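Local coordinates for protein DnaJ homolog subfamily C member 27-A (PDB 6JMG) that binds GTP and magnesium as a Rab-family small GTPase with a DnaJ domain, and is possibly involved in regulating the MEK/ERK pathway, at residues R16-K29 with F85-D97. Sequence-based numbering, arbitrary orientation.
Sequences RIKVISMGNAEVGK and FYKDTQGVILVYD. With GTP (guanosine-5'-triphosphate), chain C.
M22 reaches the ring edge of Y86, in the loop leading into strand 91-97, which pairs in parallel with strand 16-22 in the Ras-like P-loop GTPase fold. M22 SD lies 3.3 Å from Y86 CE1, a Met-aromatic contact; the line from SD to the ring centre is 77° off the ring normal. I20 CD1 reaches CD1 of the same ring, while Y86 OH hydrogen-bonds to E113 on helix 107-117. The Q90 side chain bends at chi2 (72°), which brings OE1 back to K18 N at 2.8 Å. K18 O in turn accepts from both Q90 N and G91 N. A parallel ladder follows: G91 O takes I20 N. V92 CG2 lies alongside I20 CG1, pointing the same way. I93 N gives a nearly straight bond to I20 O. L94 CD1 rests against M22 CB at 3.5 Å. Past M22 the first strand runs into the P-loop. There V95 CG1 packs on V27 CG1 at 3.4 Å, and V95 CG2 touches K29 CG. K29 NZ donates to GTP O1B, GTP O2G and G23 O. With an alanine in place of K29, all three would probably lose this donor, though G28 N would still reach O1B. K29 NZ sits above the G23 carbonyl plane, 2.8 Å from G23 O.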
loop_
_atom_site.group_PDB
_atom_site.type_symbol
_atom_site.label_atom_id
_atom_site.label_comp_id
_atom_site.label_asym_id
_atom_site.label_seq_id
_atom_site.Cartn_x
_atom_site.Cartn_y
_atom_site.Cartn_z
ATOM N N ARG A 16 -8.735 17.557 2.666
ATOM C CA ARG A 16 -8.515 17.474 1.229
ATOM C C ARG A 16 -7.628 16.276 0.940
ATOM O O ARG A 16 -6.468 16.242 1.363
ATOM C CB ARG A 16 -7.903 18.770 0.696
ATOM C CG ARG A 16 -8.554 20.009 1.333
ATOM C CD ARG A 16 -7.852 21.327 1.017
ATOM N NE ARG A 16 -8.579 22.097 0.013
ATOM C CZ ARG A 16 -9.633 22.863 0.279
ATOM N NH1 ARG A 16 -10.095 22.956 1.521
ATOM N NH2 ARG A 16 -10.235 23.528 -0.701
ATOM N N ILE A 17 -8.163 15.302 0.197
ATOM C CA ILE A 17 -7.469 14.047 -0.073
ATOM C C ILE A 17 -7.487 13.799 -1.571
ATOM O O ILE A 17 -8.240 14.419 -2.324
ATOM C CB ILE A 17 -8.087 12.840 0.672
ATOM C CG1 ILE A 17 -9.437 12.450 0.055
ATOM C CG2 ILE A 17 -8.295 13.145 2.144
ATOM C CD1 ILE A 17 -10.053 11.201 0.683
ATOM N N LYS A 18 -6.634 12.868 -1.982
ATOM C CA LYS A 18 -6.411 12.470 -3.362
ATOM C C LYS A 18 -6.624 10.959 -3.489
ATOM O O LYS A 18 -6.055 10.181 -2.717
ATOM C CB LYS A 18 -4.995 12.856 -3.794
ATOM C CG LYS A 18 -4.562 12.240 -5.115
ATOM C CD LYS A 18 -3.092 12.543 -5.435
ATOM C CE LYS A 18 -2.799 12.322 -6.902
ATOM N NZ LYS A 18 -1.626 11.447 -7.045
ATOM N N VAL A 19 -7.458 10.550 -4.443
ATOM C CA VAL A 19 -7.827 9.155 -4.671
ATOM C C VAL A 19 -7.526 8.819 -6.126
ATOM O O VAL A 19 -7.830 9.613 -7.030
ATOM C CB VAL A 19 -9.317 8.903 -4.353
ATOM C CG1 VAL A 19 -9.720 7.530 -4.792
ATOM C CG2 VAL A 19 -9.620 9.127 -2.858
ATOM N N ILE A 20 -6.889 7.686 -6.369
ATOM C CA ILE A 20 -6.684 7.232 -7.733
ATOM C C ILE A 20 -7.278 5.842 -7.903
ATOM O O ILE A 20 -7.519 5.115 -6.934
ATOM C CB ILE A 20 -5.202 7.233 -8.120
ATOM C CG1 ILE A 20 -4.456 6.184 -7.324
ATOM C CG2 ILE A 20 -4.587 8.617 -7.891
ATOM C CD1 ILE A 20 -3.050 5.994 -7.851
ATOM N N SER A 21 -7.488 5.468 -9.161
ATOM C CA SER A 21 -7.964 4.140 -9.532
ATOM C C SER A 21 -6.913 3.419 -10.366
ATOM O O SER A 21 -6.308 4.010 -11.264
ATOM C CB SER A 21 -9.251 4.245 -10.345
ATOM O OG SER A 21 -8.966 4.887 -11.586
ATOM N N MET A 22 -6.732 2.132 -10.111
ATOM C CA MET A 22 -5.776 1.350 -10.877
ATOM C C MET A 22 -6.410 0.003 -11.213
ATOM O O MET A 22 -7.236 -0.523 -10.457
ATOM C CB MET A 22 -4.441 1.135 -10.122
ATOM C CG MET A 22 -3.703 2.397 -9.689
ATOM S SD MET A 22 -2.163 2.169 -8.746
ATOM C CE MET A 22 -1.841 0.455 -9.037
ATOM N N GLY A 23 -6.013 -0.543 -12.350
ATOM C CA GLY A 23 -6.458 -1.847 -12.802
ATOM C C GLY A 23 -6.630 -1.860 -14.312
ATOM O O GLY A 23 -6.707 -0.820 -14.976
ATOM N N ASN A 24 -6.711 -3.068 -14.865
ATOM C CA ASN A 24 -6.702 -3.254 -16.310
ATOM C C ASN A 24 -7.894 -2.561 -16.974
ATOM O O ASN A 24 -8.858 -2.136 -16.328
ATOM C CB ASN A 24 -6.685 -4.746 -16.638
ATOM C CG ASN A 24 -5.305 -5.383 -16.419
ATOM O OD1 ASN A 24 -4.386 -4.747 -15.908
ATOM N ND2 ASN A 24 -5.163 -6.640 -16.819
ATOM N N ALA A 25 -7.804 -2.425 -18.293
ATOM C CA ALA A 25 -8.899 -1.830 -19.047
ATOM C C ALA A 25 -10.158 -2.691 -18.964
ATOM O O ALA A 25 -10.088 -3.921 -18.842
ATOM C CB ALA A 25 -8.501 -1.638 -20.507
ATOM N N GLU A 26 -11.322 -2.027 -19.029
ATOM C CA GLU A 26 -12.655 -2.640 -19.073
ATOM C C GLU A 26 -13.048 -3.277 -17.754
ATOM O O GLU A 26 -14.074 -3.952 -17.666
ATOM C CB GLU A 26 -12.771 -3.693 -20.177
ATOM C CG GLU A 26 -12.856 -3.114 -21.565
ATOM C CD GLU A 26 -13.675 -3.986 -22.488
ATOM O OE1 GLU A 26 -14.818 -4.356 -22.104
ATOM O OE2 GLU A 26 -13.165 -4.302 -23.586
ATOM N N VAL A 27 -12.245 -3.075 -16.720
ATOM C CA VAL A 27 -12.473 -3.715 -15.441
ATOM C C VAL A 27 -13.580 -3.043 -14.630
ATOM O O VAL A 27 -14.209 -3.705 -13.801
ATOM C CB VAL A 27 -11.087 -3.740 -14.765
ATOM C CG1 VAL A 27 -11.179 -3.750 -13.305
ATOM C CG2 VAL A 27 -10.308 -4.946 -15.242
ATOM N N GLY A 28 -13.884 -1.773 -14.886
ATOM C CA GLY A 28 -14.941 -1.073 -14.191
ATOM C C GLY A 28 -14.515 0.079 -13.279
ATOM O O GLY A 28 -15.290 0.451 -12.388
ATOM N N LYS A 29 -13.320 0.651 -13.474
ATOM C CA LYS A 29 -12.850 1.688 -12.565
ATOM C C LYS A 29 -13.723 2.926 -12.658
ATOM O O LYS A 29 -14.226 3.429 -11.649
ATOM C CB LYS A 29 -11.401 2.059 -12.894
ATOM C CG LYS A 29 -10.424 0.895 -12.755
ATOM C CD LYS A 29 -8.984 1.322 -13.023
ATOM C CE LYS A 29 -8.736 1.611 -14.510
ATOM N NZ LYS A 29 -9.135 0.506 -15.404
ATOM N N PHE A 85 0.747 10.746 -11.748
ATOM C CA PHE A 85 -0.305 10.957 -10.766
ATOM C C PHE A 85 -0.267 9.993 -9.590
ATOM O O PHE A 85 -1.185 10.017 -8.764
ATOM C CB PHE A 85 -1.665 10.934 -11.457
ATOM C CG PHE A 85 -1.780 11.938 -12.554
ATOM C CD1 PHE A 85 -2.022 13.277 -12.264
ATOM C CD2 PHE A 85 -1.607 11.556 -13.875
ATOM C CE1 PHE A 85 -2.126 14.200 -13.281
ATOM C CE2 PHE A 85 -1.701 12.475 -14.892
ATOM C CZ PHE A 85 -1.944 13.792 -14.607
ATOM N N TYR A 86 0.810 9.228 -9.422
ATOM C CA TYR A 86 0.868 8.338 -8.270
ATOM C C TYR A 86 1.301 9.072 -6.997
ATOM O O TYR A 86 0.936 8.654 -5.890
ATOM C CB TYR A 86 1.819 7.169 -8.536
ATOM C CG TYR A 86 1.360 6.126 -9.537
ATOM C CD1 TYR A 86 0.242 5.325 -9.296
ATOM C CD2 TYR A 86 2.083 5.897 -10.700
ATOM C CE1 TYR A 86 -0.159 4.344 -10.208
ATOM C CE2 TYR A 86 1.690 4.920 -11.616
ATOM C CZ TYR A 86 0.575 4.150 -11.366
ATOM O OH TYR A 86 0.198 3.190 -12.281
ATOM N N LYS A 87 2.076 10.147 -7.116
ATOM C CA LYS A 87 2.625 10.779 -5.924
ATOM C C LYS A 87 1.539 11.436 -5.068
ATOM O O LYS A 87 0.518 11.913 -5.564
ATOM C CB LYS A 87 3.691 11.812 -6.291
ATOM C CG LYS A 87 3.498 12.506 -7.630
ATOM C CD LYS A 87 4.665 13.465 -7.937
ATOM C CE LYS A 87 4.370 14.353 -9.145
ATOM N NZ LYS A 87 4.967 13.776 -10.382
ATOM N N ASP A 88 1.801 11.485 -3.765
ATOM C CA ASP A 88 0.937 12.146 -2.787
ATOM C C ASP A 88 -0.481 11.585 -2.830
ATOM O O ASP A 88 -1.469 12.311 -2.833
ATOM C CB ASP A 88 0.952 13.665 -3.001
ATOM C CG ASP A 88 0.029 14.401 -2.051
ATOM O OD1 ASP A 88 0.162 14.219 -0.816
ATOM O OD2 ASP A 88 -0.851 15.141 -2.548
ATOM N N THR A 89 -0.577 10.266 -2.832
ATOM C CA THR A 89 -1.866 9.592 -2.860
ATOM C C THR A 89 -2.257 9.089 -1.480
ATOM O O THR A 89 -1.442 8.486 -0.778
ATOM C CB THR A 89 -1.812 8.433 -3.840
ATOM O OG1 THR A 89 -1.542 8.958 -5.140
ATOM C CG2 THR A 89 -3.127 7.669 -3.838
ATOM N N GLN A 90 -3.517 9.315 -1.106
ATOM C CA GLN A 90 -4.034 8.842 0.174
ATOM C C GLN A 90 -4.874 7.577 0.062
ATOM O O GLN A 90 -4.855 6.754 0.984
ATOM C CB GLN A 90 -4.909 9.907 0.829
ATOM C CG GLN A 90 -4.188 11.111 1.419
ATOM C CD GLN A 90 -3.629 12.031 0.369
ATOM O OE1 GLN A 90 -4.369 12.761 -0.286
ATOM N NE2 GLN A 90 -2.313 12.008 0.201
ATOM N N GLY A 91 -5.584 7.391 -1.044
ATOM C CA GLY A 91 -6.388 6.200 -1.242
ATOM C C GLY A 91 -6.268 5.706 -2.677
ATOM O O GLY A 91 -6.128 6.502 -3.604
ATOM N N VAL A 92 -6.349 4.383 -2.829
ATOM C CA VAL A 92 -6.290 3.715 -4.131
ATOM C C VAL A 92 -7.475 2.770 -4.270
ATOM O O VAL A 92 -7.724 1.940 -3.385
ATOM C CB VAL A 92 -4.993 2.911 -4.299
ATOM C CG1 VAL A 92 -5.110 1.994 -5.520
ATOM C CG2 VAL A 92 -3.795 3.835 -4.394
ATOM N N ILE A 93 -8.186 2.874 -5.387
ATOM C CA ILE A 93 -9.239 1.933 -5.746
ATOM C C ILE A 93 -8.631 0.984 -6.771
ATOM O O ILE A 93 -8.418 1.348 -7.934
ATOM C CB ILE A 93 -10.487 2.661 -6.261
ATOM C CG1 ILE A 93 -11.036 3.554 -5.153
ATOM C CG2 ILE A 93 -11.580 1.696 -6.606
ATOM C CD1 ILE A 93 -12.125 4.505 -5.593
ATOM N N LEU A 94 -8.325 -0.231 -6.329
ATOM C CA LEU A 94 -7.658 -1.232 -7.154
ATOM C C LEU A 94 -8.677 -2.285 -7.572
ATOM O O LEU A 94 -9.209 -3.005 -6.723
ATOM C CB LEU A 94 -6.494 -1.868 -6.391
ATOM C CG LEU A 94 -5.524 -2.704 -7.239
ATOM C CD1 LEU A 94 -4.784 -1.818 -8.204
ATOM C CD2 LEU A 94 -4.537 -3.434 -6.378
ATOM N N VAL A 95 -8.924 -2.397 -8.876
ATOM C CA VAL A 95 -10.097 -3.106 -9.372
ATOM C C VAL A 95 -9.663 -4.207 -10.324
ATOM O O VAL A 95 -8.730 -4.025 -11.111
ATOM C CB VAL A 95 -11.099 -2.160 -10.078
ATOM C CG1 VAL A 95 -12.441 -2.883 -10.311
ATOM C CG2 VAL A 95 -11.313 -0.850 -9.284
ATOM N N TYR A 96 -10.352 -5.351 -10.241
ATOM C CA TYR A 96 -10.294 -6.387 -11.264
ATOM C C TYR A 96 -11.687 -6.956 -11.503
ATOM O O TYR A 96 -12.657 -6.627 -10.807
ATOM C CB TYR A 96 -9.344 -7.521 -10.899
ATOM C CG TYR A 96 -9.721 -8.311 -9.684
ATOM C CD1 TYR A 96 -9.492 -7.814 -8.400
ATOM C CD2 TYR A 96 -10.256 -9.587 -9.808
ATOM C CE1 TYR A 96 -9.817 -8.569 -7.267
ATOM C CE2 TYR A 96 -10.578 -10.347 -8.696
ATOM C CZ TYR A 96 -10.363 -9.841 -7.428
ATOM O OH TYR A 96 -10.699 -10.613 -6.327
ATOM N N ASP A 97 -11.763 -7.815 -12.518
ATOM C CA ASP A 97 -12.997 -8.445 -12.974
ATOM C C ASP A 97 -12.928 -9.928 -12.620
ATOM O O ASP A 97 -12.071 -10.653 -13.137
ATOM C CB ASP A 97 -13.157 -8.207 -14.480
ATOM C CG ASP A 97 -14.398 -8.864 -15.088
ATOM O OD1 ASP A 97 -14.676 -8.559 -16.270
ATOM O OD2 ASP A 97 -15.079 -9.685 -14.428
HETATM P PG GTP C . -10.703 1.908 -18.732
HETATM O O1G GTP C . -11.023 3.333 -18.337
HETATM O O2G GTP C . -9.446 1.409 -18.065
HETATM O O3G GTP C . -10.534 1.833 -20.239
HETATM O O3B GTP C . -11.838 0.859 -18.250
HETATM P PB GTP C . -12.621 0.979 -16.848
HETATM O O1B GTP C . -11.907 0.226 -15.758
HETATM O O2B GTP C . -12.869 2.395 -16.384
HETATM O O3A GTP C . -13.986 0.181 -17.148
HETATM P PA GTP C . -15.415 0.909 -17.220
HETATM O O1A GTP C . -15.821 1.524 -15.903
HETATM O O2A GTP C . -15.452 1.945 -18.303
HETATM O "O5'" GTP C . -16.307 -0.352 -17.618
HETATM C "C5'" GTP C . -15.956 -1.127 -18.739
HETATM C "C4'" GTP C . -17.223 -1.815 -19.233
HETATM O "O4'" GTP C . -17.629 -2.725 -18.248
HETATM C "C3'" GTP C . -18.397 -0.891 -19.439
HETATM O "O3'" GTP C . -19.071 -1.439 -20.529
HETATM C "C2'" GTP C . -19.288 -1.061 -18.231
HETATM O "O2'" GTP C . -20.669 -1.002 -18.504
HETATM C "C1'" GTP C . -18.968 -2.469 -17.834
HETATM N N9 GTP C . -19.064 -2.655 -16.386
HETATM C C8 GTP C . -18.423 -1.929 -15.413
HETATM N N7 GTP C . -18.752 -2.462 -14.204
HETATM C C5 GTP C . -19.586 -3.507 -14.403
HETATM C C6 GTP C . -20.207 -4.386 -13.530
HETATM O O6 GTP C . -20.054 -4.285 -12.315
HETATM N N1 GTP C . -20.995 -5.400 -14.034
HETATM C C2 GTP C . -21.180 -5.534 -15.388
HETATM N N2 GTP C . -21.960 -6.510 -15.835
HETATM N N3 GTP C . -20.562 -4.655 -16.261
HETATM C C4 GTP C . -19.783 -3.654 -15.773
#